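Local coordinates for mercuric reductase (Metallosphaera sedula, PDB 4YWO), which probably reduces mercuric ion to elemental mercury with NADPH, working as an FAD-containing homodimer of the pyridine nucleotide-disulfide oxidoreductase family, at residues S146-P151 against F161-E166; D429-V434 against V447-R452; T325-A328 against H333-V336. All coordinates share one frame; numbering follows the deposited sequence.

Contact 1: residues S146-P151 against F161-E166; sequences SSPLIP and FWTNRE. With FAD (flavin-adenine dinucleotide), chain B.
At the dimethylbenzene end of the flavin pocket, Pro148, the last residue of strand 146-148, and Ile150 just beyond it pack against Phe161, Thr163 and Asn164 at the start of helix 164-168. The Pro148 and Thr163 side chains cross at about a right angle, with Pro148 CB 3.9 Å from Thr163 CG2. The proline CG also touches the amide oxygen of Asn164, with 3.8 Å between Pro148 CG and Asn164 OD1. Farther out, both branches of Ile150 reach the phenyl group: Ile150 CD1 is 3.9 Å from Phe161 CE1, and Ile150 CG2, anti to its backbone N, is 4.0 Å from Phe161 CZ. Leu263 of strand 260-263 packs on both of these side chains.

A capping box fixes the helix start. Glu166 OE1 takes two bonds, from Thr163 N (2.8 Å, nearly along the carboxylate C-O axis) and from Thr163 OG1. Thr163 OG1, at the N-cap, also accepts a weak bond from Arg165 N. With chi1 at 60°, the Asn164 side chain turns between the flavin methyls and Pro148. Asn164 ND2 is 3.7 Å from FAD C8M, a van der Waals contact, while its N-H serves the carbonyl of Val56, which holds the amide beside the ring. Strand 146-148 pairs antiparallel with 267-269, and the capped helix sets Asn164 against the methyl edge of the isoalloxazine in this two-dinucleotide-fold flavoenzyme.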
loop_
_atom_site.group_PDB
_atom_site.type_symbol
_atom_site.label_atom_id
_atom_site.label_comp_id
_atom_site.label_asym_id
_atom_site.label_seq_id
_atom_site.Cartn_x
_atom_site.Cartn_y
_atom_site.Cartn_z
ATOM N N SER A 146 -21.078 -20.216 -1.458
ATOM C CA SER A 146 -22.278 -19.507 -1.865
ATOM C C SER A 146 -22.433 -19.657 -3.411
ATOM O O SER A 146 -21.512 -20.140 -4.066
ATOM C CB SER A 146 -22.263 -18.032 -1.471
ATOM O OG SER A 146 -21.103 -17.405 -2.043
ATOM N N SER A 147 -23.563 -19.287 -3.915
ATOM C CA SER A 147 -23.879 -19.231 -5.328
ATOM C C SER A 147 -24.518 -17.934 -5.681
ATOM O O SER A 147 -25.073 -17.225 -4.852
ATOM C CB SER A 147 -24.937 -20.340 -5.635
ATOM O OG SER A 147 -24.377 -21.655 -5.547
ATOM N N PRO A 148 -24.532 -17.594 -6.986
ATOM C CA PRO A 148 -25.211 -16.396 -7.338
ATOM C C PRO A 148 -26.715 -16.383 -6.943
ATOM O O PRO A 148 -27.396 -17.381 -7.152
ATOM C CB PRO A 148 -25.040 -16.338 -8.881
ATOM C CG PRO A 148 -23.868 -17.199 -9.208
ATOM C CD PRO A 148 -23.863 -18.256 -8.130
ATOM N N LEU A 149 -27.180 -15.249 -6.451
ATOM C CA LEU A 149 -28.540 -15.023 -6.100
ATOM C C LEU A 149 -29.246 -14.584 -7.383
ATOM O O LEU A 149 -28.828 -13.588 -8.030
ATOM C CB LEU A 149 -28.655 -13.988 -4.999
ATOM C CG LEU A 149 -30.017 -13.612 -4.448
ATOM C CD1 LEU A 149 -30.661 -14.888 -3.918
ATOM C CD2 LEU A 149 -29.839 -12.545 -3.383
ATOM N N ILE A 150 -30.289 -15.349 -7.760
ATOM C CA ILE A 150 -31.065 -15.114 -8.998
ATOM C C ILE A 150 -32.435 -14.524 -8.575
ATOM O O ILE A 150 -33.262 -15.251 -7.969
ATOM C CB ILE A 150 -31.339 -16.393 -9.764
ATOM C CG1 ILE A 150 -30.088 -17.244 -9.946
ATOM C CG2 ILE A 150 -32.078 -16.076 -11.065
ATOM C CD1 ILE A 150 -28.916 -16.469 -10.488
ATOM N N PRO A 151 -32.667 -13.236 -8.852
ATOM C CA PRO A 151 -33.901 -12.603 -8.401
ATOM C C PRO A 151 -35.092 -13.195 -9.190
ATOM O O PRO A 151 -34.915 -13.713 -10.317
ATOM C CB PRO A 151 -33.664 -11.114 -8.649
ATOM C CG PRO A 151 -32.624 -11.053 -9.695
ATOM C CD PRO A 151 -31.814 -12.333 -9.658
ATOM N N PHE A 161 -29.211 -14.869 -18.992
ATOM C CA PHE A 161 -28.381 -13.784 -18.340
ATOM C C PHE A 161 -27.018 -14.427 -18.052
ATOM O O PHE A 161 -26.789 -15.607 -18.162
ATOM C CB PHE A 161 -29.051 -13.297 -17.061
ATOM C CG PHE A 161 -29.361 -14.376 -16.077
ATOM C CD1 PHE A 161 -28.437 -14.897 -15.206
ATOM C CD2 PHE A 161 -30.627 -15.017 -16.081
ATOM C CE1 PHE A 161 -28.703 -15.991 -14.368
ATOM C CE2 PHE A 161 -30.906 -16.065 -15.223
ATOM C CZ PHE A 161 -29.978 -16.600 -14.375
ATOM N N TRP A 162 -26.072 -13.558 -17.692
ATOM C CA TRP A 162 -24.776 -13.925 -17.234
ATOM C C TRP A 162 -24.737 -13.734 -15.708
ATOM O O TRP A 162 -25.394 -12.843 -15.154
ATOM C CB TRP A 162 -23.697 -13.096 -17.849
ATOM C CG TRP A 162 -23.386 -13.381 -19.243
ATOM C CD1 TRP A 162 -23.896 -14.397 -20.022
ATOM C CD2 TRP A 162 -22.414 -12.695 -20.049
ATOM N NE1 TRP A 162 -23.300 -14.358 -21.288
ATOM C CE2 TRP A 162 -22.402 -13.317 -21.313
ATOM C CE3 TRP A 162 -21.595 -11.600 -19.828
ATOM C CZ2 TRP A 162 -21.597 -12.866 -22.341
ATOM C CZ3 TRP A 162 -20.820 -11.129 -20.893
ATOM C CH2 TRP A 162 -20.785 -11.795 -22.095
ATOM N N THR A 163 -23.917 -14.569 -15.103
ATOM C CA THR A 163 -23.453 -14.348 -13.748
ATOM C C THR A 163 -21.946 -14.056 -13.854
ATOM O O THR A 163 -21.377 -13.976 -14.943
ATOM C CB THR A 163 -23.651 -15.510 -12.808
ATOM O OG1 THR A 163 -22.832 -16.617 -13.185
ATOM C CG2 THR A 163 -25.103 -15.928 -12.754
ATOM N N ASN A 164 -21.263 -13.935 -12.702
ATOM C CA ASN A 164 -19.798 -13.803 -12.764
ATOM C C ASN A 164 -19.056 -14.818 -13.597
ATOM O O ASN A 164 -18.057 -14.469 -14.251
ATOM C CB ASN A 164 -19.249 -13.759 -11.285
ATOM C CG ASN A 164 -19.587 -15.021 -10.497
ATOM O OD1 ASN A 164 -20.738 -15.271 -10.181
ATOM N ND2 ASN A 164 -18.603 -15.922 -10.288
ATOM N N ARG A 165 -19.506 -16.076 -13.578
ATOM C CA ARG A 165 -18.862 -17.117 -14.285
ATOM C C ARG A 165 -18.797 -16.780 -15.767
ATOM O O ARG A 165 -17.752 -16.886 -16.392
ATOM C CB ARG A 165 -19.624 -18.448 -14.080
ATOM C CG ARG A 165 -18.977 -19.563 -14.770
ATOM C CD ARG A 165 -19.769 -20.877 -14.583
ATOM N NE ARG A 165 -19.895 -21.202 -13.173
ATOM C CZ ARG A 165 -18.949 -21.848 -12.454
ATOM N NH1 ARG A 165 -17.797 -22.248 -13.002
ATOM N NH2 ARG A 165 -19.156 -22.090 -11.169
ATOM N N GLU A 166 -19.916 -16.408 -16.330
ATOM C CA GLU A 166 -19.935 -16.104 -17.751
ATOM C C GLU A 166 -19.285 -14.823 -18.083
ATOM O O GLU A 166 -18.704 -14.703 -19.143
ATOM C CB GLU A 166 -21.381 -16.112 -18.239
ATOM C CG GLU A 166 -22.036 -17.460 -18.146
ATOM C CD GLU A 166 -22.555 -17.864 -16.789
ATOM O OE1 GLU A 166 -22.877 -17.063 -15.924
ATOM O OE2 GLU A 166 -22.499 -19.056 -16.479
HETATM P PA FAD B . -16.327 -21.830 -1.774
HETATM O O1A FAD B . -14.896 -21.608 -2.203
HETATM O O2A FAD B . -17.444 -21.697 -2.782
HETATM O O5B FAD B . -16.430 -23.286 -1.097
HETATM C C5B FAD B . -17.441 -24.205 -1.505
HETATM C C4B FAD B . -16.795 -25.389 -2.213
HETATM O O4B FAD B . -17.233 -26.610 -1.609
HETATM C C3B FAD B . -17.181 -25.431 -3.683
HETATM O O3B FAD B . -16.011 -25.341 -4.500
HETATM C C2B FAD B . -17.869 -26.763 -3.903
HETATM O O2B FAD B . -17.143 -27.535 -4.865
HETATM C C1B FAD B . -17.868 -27.472 -2.558
HETATM N N9A FAD B . -19.264 -27.743 -2.134
HETATM C C8A FAD B . -20.257 -26.838 -2.073
HETATM N N7A FAD B . -21.414 -27.407 -1.646
HETATM C C5A FAD B . -21.164 -28.711 -1.425
HETATM C C6A FAD B . -21.943 -29.884 -0.964
HETATM N N6A FAD B . -23.255 -29.773 -0.646
HETATM N N1A FAD B . -21.300 -31.070 -0.872
HETATM C C2A FAD B . -19.997 -31.194 -1.186
HETATM N N3A FAD B . -19.230 -30.172 -1.610
HETATM C C4A FAD B . -19.746 -28.928 -1.748
HETATM N N1 FAD B . -13.103 -12.068 -2.042
HETATM C C2 FAD B . -12.008 -11.332 -1.725
HETATM O O2 FAD B . -11.580 -11.369 -0.552
HETATM N N3 FAD B . -11.364 -10.564 -2.623
HETATM C C4 FAD B . -11.759 -10.471 -3.898
HETATM O O4 FAD B . -11.138 -9.749 -4.709
HETATM C C4X FAD B . -12.949 -11.245 -4.327
HETATM N N5 FAD B . -13.412 -11.206 -5.597
HETATM C C5X FAD B . -14.501 -11.924 -5.958
HETATM C C6 FAD B . -14.959 -11.867 -7.269
HETATM C C7 FAD B . -16.077 -12.602 -7.649
HETATM C C7M FAD B . -16.571 -12.539 -9.070
HETATM C C8 FAD B . -16.785 -13.449 -6.653
HETATM C C8M FAD B . -17.996 -14.243 -7.067
HETATM C C9 FAD B . -16.331 -13.508 -5.341
HETATM C C9A FAD B . -15.213 -12.774 -4.961
HETATM N N10 FAD B . -14.746 -12.828 -3.634
HETATM C C10 FAD B . -13.611 -12.069 -3.292
HETATM C "C1'" FAD B . -15.425 -13.654 -2.632
HETATM C "C2'" FAD B . -14.628 -14.933 -2.404
HETATM O "O2'" FAD B . -14.365 -15.564 -3.662
HETATM C "C3'" FAD B . -15.389 -15.897 -1.502
HETATM O "O3'" FAD B . -15.791 -15.217 -0.307
HETATM C "C4'" FAD B . -14.527 -17.099 -1.136
HETATM O "O4'" FAD B . -14.284 -17.887 -2.305
HETATM C "C5'" FAD B . -15.207 -17.958 -0.077
HETATM O "O5'" FAD B . -14.705 -19.291 -0.150
HETATM P P FAD B . -15.502 -20.504 0.545
HETATM O O1P FAD B . -14.570 -21.689 0.638
HETATM O O2P FAD B . -16.176 -19.977 1.788
HETATM O O3P FAD B . -16.641 -20.844 -0.540
#

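Contact 2: residues D429-V434 against V447-R452; sequences DLIDTV and VALAFR
Two short helices of the C-terminal dimerisation domain, 427-431 and 442-449, meet near their C-terminal ends, beside the antiparallel sheet of that domain and close to the second subunit. The side chains meet through apolar groups, without a hydrogen bond between the segments, and the contact centres on Ile431, whose CA comes within 6.5 Å of Ala448 CA. The small Ala448 methyl lets the backbones approach this closely: it touches the base of one leucine, Leu430 CB to Ala448 CB being 4.0 Å, and Ile431 CG1 as well. Beyond its CB, Leu430 leads off toward Ala425 and His435.

Ile431 has CG1 anti to its carbonyl carbon (chi1 -63°), which carries that branch over Ala448 and ends with Ile431 CD1 3.9 Å from Ala448 O. Its other branch, CG2, meets one methyl of Leu449, with 4.0 Å from Ile431 CG2 to Leu449 CD2. That leucine methyl therefore lies against CG1, CG2 and CD1 of the isoleucine together.

Next to Ile431 in the chain, Asp432 forms a salt bridge with Arg319 of the second subunit. On the sheet side, Val447 and Phe451 pack on strand 390-396. Arg452 pairs with Glu369 through NH1, and the same nitrogen folds back on the preceding carbonyl: Arg452 NH1 to Phe451 O is 2.7 Å, the oxygen lying in the guanidinium plane but the nitrogen standing 56° out of the carbonyl plane.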
loop_
_atom_site.group_PDB
_atom_site.type_symbol
_atom_site.label_atom_id
_atom_site.label_comp_id
_atom_site.label_asym_id
_atom_site.label_seq_id
_atom_site.Cartn_x
_atom_site.Cartn_y
_atom_site.Cartn_z
ATOM N N ASP A 429 -0.920 7.404 18.509
ATOM C CA ASP A 429 -0.071 6.265 18.072
ATOM C C ASP A 429 0.258 6.406 16.588
ATOM O O ASP A 429 1.394 6.206 16.176
ATOM C CB ASP A 429 -0.696 4.884 18.273
ATOM C CG ASP A 429 -0.875 4.483 19.774
ATOM O OD1 ASP A 429 0.057 4.855 20.545
ATOM O OD2 ASP A 429 -1.833 3.716 20.079
ATOM N N LEU A 430 -0.700 6.779 15.814
ATOM C CA LEU A 430 -0.422 7.010 14.399
ATOM C C LEU A 430 0.432 8.229 14.171
ATOM O O LEU A 430 1.333 8.244 13.337
ATOM C CB LEU A 430 -1.707 7.092 13.612
ATOM C CG LEU A 430 -2.290 5.844 13.037
ATOM C CD1 LEU A 430 -1.336 5.206 12.024
ATOM C CD2 LEU A 430 -2.555 4.824 14.122
ATOM N N ILE A 431 0.122 9.332 14.852
ATOM C CA ILE A 431 0.948 10.505 14.758
ATOM C C ILE A 431 2.419 10.260 15.073
ATOM O O ILE A 431 3.317 10.819 14.392
ATOM C CB ILE A 431 0.324 11.634 15.607
ATOM C CG1 ILE A 431 -1.038 11.937 14.991
ATOM C CG2 ILE A 431 1.212 12.881 15.599
ATOM C CD1 ILE A 431 -1.911 12.785 15.863
ATOM N N ASP A 432 2.639 9.381 16.073
ATOM C CA ASP A 432 4.000 9.039 16.514
ATOM C C ASP A 432 4.768 8.089 15.589
ATOM O O ASP A 432 5.965 7.864 15.773
ATOM C CB ASP A 432 3.949 8.435 17.905
ATOM C CG ASP A 432 3.685 9.458 18.988
ATOM O OD1 ASP A 432 3.798 10.676 18.710
ATOM O OD2 ASP A 432 3.381 8.986 20.146
ATOM N N THR A 433 4.104 7.525 14.606
ATOM C CA THR A 433 4.700 6.572 13.640
ATOM C C THR A 433 5.081 7.337 12.391
ATOM O O THR A 433 4.184 7.866 11.705
ATOM C CB THR A 433 3.704 5.526 13.239
ATOM O OG1 THR A 433 3.294 4.813 14.431
ATOM C CG2 THR A 433 4.347 4.483 12.322
ATOM N N VAL A 434 6.402 7.445 12.178
ATOM C CA VAL A 434 6.930 8.108 10.975
ATOM C C VAL A 434 6.544 7.242 9.750
ATOM O O VAL A 434 6.849 6.039 9.700
ATOM C CB VAL A 434 8.438 8.334 11.091
ATOM C CG1 VAL A 434 9.001 9.027 9.864
ATOM C CG2 VAL A 434 8.722 9.177 12.389
ATOM N N VAL A 447 -4.983 11.981 8.307
ATOM C CA VAL A 447 -6.302 12.066 8.905
ATOM C C VAL A 447 -6.271 11.992 10.413
ATOM O O VAL A 447 -7.122 12.584 11.104
ATOM C CB VAL A 447 -7.300 11.034 8.270
ATOM C CG1 VAL A 447 -7.024 9.619 8.678
ATOM C CG2 VAL A 447 -8.766 11.391 8.520
ATOM N N ALA A 448 -5.347 11.237 10.989
ATOM C CA ALA A 448 -5.136 11.231 12.469
ATOM C C ALA A 448 -4.823 12.674 12.967
ATOM O O ALA A 448 -5.375 13.074 14.070
ATOM C CB ALA A 448 -3.979 10.273 12.818
ATOM N N LEU A 449 -4.002 13.394 12.261
ATOM C CA LEU A 449 -3.622 14.781 12.611
ATOM C C LEU A 449 -4.870 15.708 12.615
ATOM O O LEU A 449 -4.945 16.715 13.347
ATOM C CB LEU A 449 -2.600 15.319 11.680
ATOM C CG LEU A 449 -1.179 14.813 11.907
ATOM C CD1 LEU A 449 -0.348 15.166 10.722
ATOM C CD2 LEU A 449 -0.560 15.434 13.151
ATOM N N ALA A 450 -5.871 15.331 11.819
ATOM C CA ALA A 450 -7.118 16.120 11.703
ATOM C C ALA A 450 -7.933 16.110 12.951
ATOM O O ALA A 450 -8.870 16.962 13.054
ATOM C CB ALA A 450 -7.964 15.681 10.517
ATOM N N PHE A 451 -7.665 15.244 13.930
ATOM C CA PHE A 451 -8.457 15.070 15.107
ATOM C C PHE A 451 -8.257 16.271 16.006
ATOM O O PHE A 451 -9.203 16.769 16.582
ATOM C CB PHE A 451 -8.272 13.760 15.845
ATOM C CG PHE A 451 -9.103 12.647 15.203
ATOM C CD1 PHE A 451 -8.666 12.101 14.007
ATOM C CD2 PHE A 451 -10.394 12.306 15.612
ATOM C CE1 PHE A 451 -9.420 11.171 13.410
ATOM C CE2 PHE A 451 -11.137 11.338 15.057
ATOM C CZ PHE A 451 -10.666 10.751 13.826
ATOM N N ARG A 452 -7.084 16.832 15.956
ATOM C CA ARG A 452 -6.941 18.068 16.758
ATOM C C ARG A 452 -6.549 19.256 15.914
ATOM O O ARG A 452 -7.062 20.348 16.125
ATOM C CB ARG A 452 -6.033 17.784 17.939
ATOM C CG ARG A 452 -6.748 17.031 19.048
ATOM C CD ARG A 452 -7.984 17.800 19.548
ATOM N NE ARG A 452 -8.833 17.030 20.471
ATOM C CZ ARG A 452 -9.822 16.167 20.150
ATOM N NH1 ARG A 452 -10.169 15.859 18.889
ATOM N NH2 ARG A 452 -10.480 15.569 21.143
#

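Contact 3: residues T325-A328 against H333-V336; sequences TENA and HKRV
Asn327 and Lys334 form the close part of this contact, a side-chain amide bonded to both the N-H and the C=O of one residue. Asn327 OD1 accepts from Lys334 N at 3.0 Å, the donor tilted from the amide carbonyl plane. On the other arm, Asn327 ND2 gives a shorter and straighter bond to Lys334 O, at 2.8 Å and with an N-H...O angle of 164°; here the acceptor lies in the plane of the amide. Two bonds to the same backbone residue fix the rotation of the amide and leave little doubt which end is oxygen. Asn327 is buried, and each end has a further partner: ND2 also reaches Glu293 O, and OD1 also bonds to Ser332 OG. Lys334 CB rests 3.6 Å from Asn327 OD1.

The geometry belongs to the turn that follows helix 314-330, whose first residue, Glu314, binds FAD; the chain reverses here and runs back beside the helix toward strand 343-345 of the dimerisation domain. Deeper in, Thr325 packs on helix 25-36 and Asn327 touches Tyr302 of strand 301-303, parts of the FAD-binding fold.

The outer side is looser. Lys334 is extended beyond CG and crosses the extended Glu326 at a slant, and the two close a salt bridge of 2.7 Å from Lys334 NZ to Glu326 OE2. The ammonium approaches from above the carboxylate plane, 36° out of it. Glu326 CG lies anti to its backbone N (chi1 -177°), which sends the carboxylate out toward the lysine; its other oxygen, OE1, has a long, weak ion pair with Lys33. His333 and Arg335, both exposed, have their CB atoms directed away from the helix, and His333 ND1 bonds to Glu293 OE1.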
loop_
_atom_site.group_PDB
_atom_site.type_symbol
_atom_site.label_atom_id
_atom_site.label_comp_id
_atom_site.label_asym_id
_atom_site.label_seq_id
_atom_site.Cartn_x
_atom_site.Cartn_y
_atom_site.Cartn_z
ATOM N N THR A 325 -11.616 -25.336 12.658
ATOM C CA THR A 325 -10.913 -26.594 12.744
ATOM C C THR A 325 -10.227 -26.699 14.128
ATOM O O THR A 325 -10.300 -27.723 14.832
ATOM C CB THR A 325 -10.043 -26.824 11.599
ATOM O OG1 THR A 325 -10.777 -26.862 10.386
ATOM C CG2 THR A 325 -9.157 -28.040 11.708
ATOM N N GLU A 326 -9.491 -25.650 14.498
ATOM C CA GLU A 326 -8.830 -25.686 15.788
ATOM C C GLU A 326 -9.819 -25.814 16.864
ATOM O O GLU A 326 -9.565 -26.630 17.866
ATOM C CB GLU A 326 -7.952 -24.398 15.934
ATOM C CG GLU A 326 -7.202 -24.432 17.229
ATOM C CD GLU A 326 -6.172 -23.332 17.349
ATOM O OE1 GLU A 326 -6.091 -22.464 16.443
ATOM O OE2 GLU A 326 -5.524 -23.293 18.420
ATOM N N ASN A 327 -10.939 -25.088 16.848
ATOM C CA ASN A 327 -11.940 -25.204 17.939
ATOM C C ASN A 327 -12.526 -26.642 17.953
ATOM O O ASN A 327 -12.720 -27.299 19.031
ATOM C CB ASN A 327 -13.067 -24.256 17.817
ATOM C CG ASN A 327 -12.641 -22.757 18.109
ATOM O OD1 ASN A 327 -11.605 -22.556 18.673
ATOM N ND2 ASN A 327 -13.475 -21.830 17.834
ATOM N N ALA A 328 -12.685 -27.190 16.779
ATOM C CA ALA A 328 -13.323 -28.571 16.715
ATOM C C ALA A 328 -12.396 -29.588 17.230
ATOM O O ALA A 328 -12.890 -30.481 17.999
ATOM C CB ALA A 328 -13.721 -28.887 15.249
ATOM N N HIS A 333 -11.708 -22.026 22.179
ATOM C CA HIS A 333 -12.814 -21.150 22.153
ATOM C C HIS A 333 -12.406 -19.830 21.419
ATOM O O HIS A 333 -12.862 -18.754 21.842
ATOM C CB HIS A 333 -13.220 -20.925 23.560
ATOM C CG HIS A 333 -13.758 -22.155 24.205
ATOM N ND1 HIS A 333 -15.042 -22.577 23.985
ATOM C CD2 HIS A 333 -13.174 -23.072 25.022
ATOM C CE1 HIS A 333 -15.251 -23.699 24.679
ATOM N NE2 HIS A 333 -14.137 -24.011 25.308
ATOM N N LYS A 334 -11.668 -19.997 20.303
ATOM C CA LYS A 334 -11.167 -18.897 19.423
ATOM C C LYS A 334 -12.240 -18.335 18.557
ATOM O O LYS A 334 -13.234 -19.034 18.179
ATOM C CB LYS A 334 -10.020 -19.337 18.614
ATOM C CG LYS A 334 -8.925 -19.836 19.539
ATOM C CD LYS A 334 -7.584 -19.983 18.886
ATOM C CE LYS A 334 -6.569 -20.217 20.015
ATOM N NZ LYS A 334 -5.325 -20.811 19.466
ATOM N N ARG A 335 -12.070 -17.022 18.256
ATOM C CA ARG A 335 -13.007 -16.251 17.505
ATOM C C ARG A 335 -12.309 -15.452 16.448
ATOM O O ARG A 335 -11.094 -15.264 16.552
ATOM C CB ARG A 335 -13.713 -15.307 18.396
ATOM C CG ARG A 335 -14.157 -16.067 19.602
ATOM C CD ARG A 335 -15.092 -15.269 20.412
ATOM N NE ARG A 335 -14.362 -14.311 21.210
ATOM C CZ ARG A 335 -15.019 -13.418 21.959
ATOM N NH1 ARG A 335 -16.362 -13.458 22.022
ATOM N NH2 ARG A 335 -14.350 -12.509 22.646
ATOM N N VAL A 336 -13.037 -15.000 15.419
ATOM C CA VAL A 336 -12.406 -14.104 14.478
ATOM C C VAL A 336 -13.303 -12.902 14.487
ATOM O O VAL A 336 -14.445 -12.950 13.969
ATOM C CB VAL A 336 -12.182 -14.693 13.060
ATOM C CG1 VAL A 336 -13.407 -15.332 12.578
ATOM C CG2 VAL A 336 -11.718 -13.616 12.076
#

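Overall arrangement
The three contacts are separate, following one another along the chain in the order 1, 3, 2. Contact 1 touches the flavin bound by this chain. Contact 3 lies about 17 Å from contact 1 between nearest atoms, at the far end of the helix that begins at the FAD-binding Glu314. Contact 2 sits on the opposite side of the chain's centre from contact 1, 43 Å away between centres. It belongs to the dimerisation domain, which contributes Phe437 to the FAD of the second subunit. Contacts 2 and 3 remain about 21 Å apart at their nearest atoms, yet the dimer brings them together: Val336 of 333-336 packs on Val434 of the second subunit.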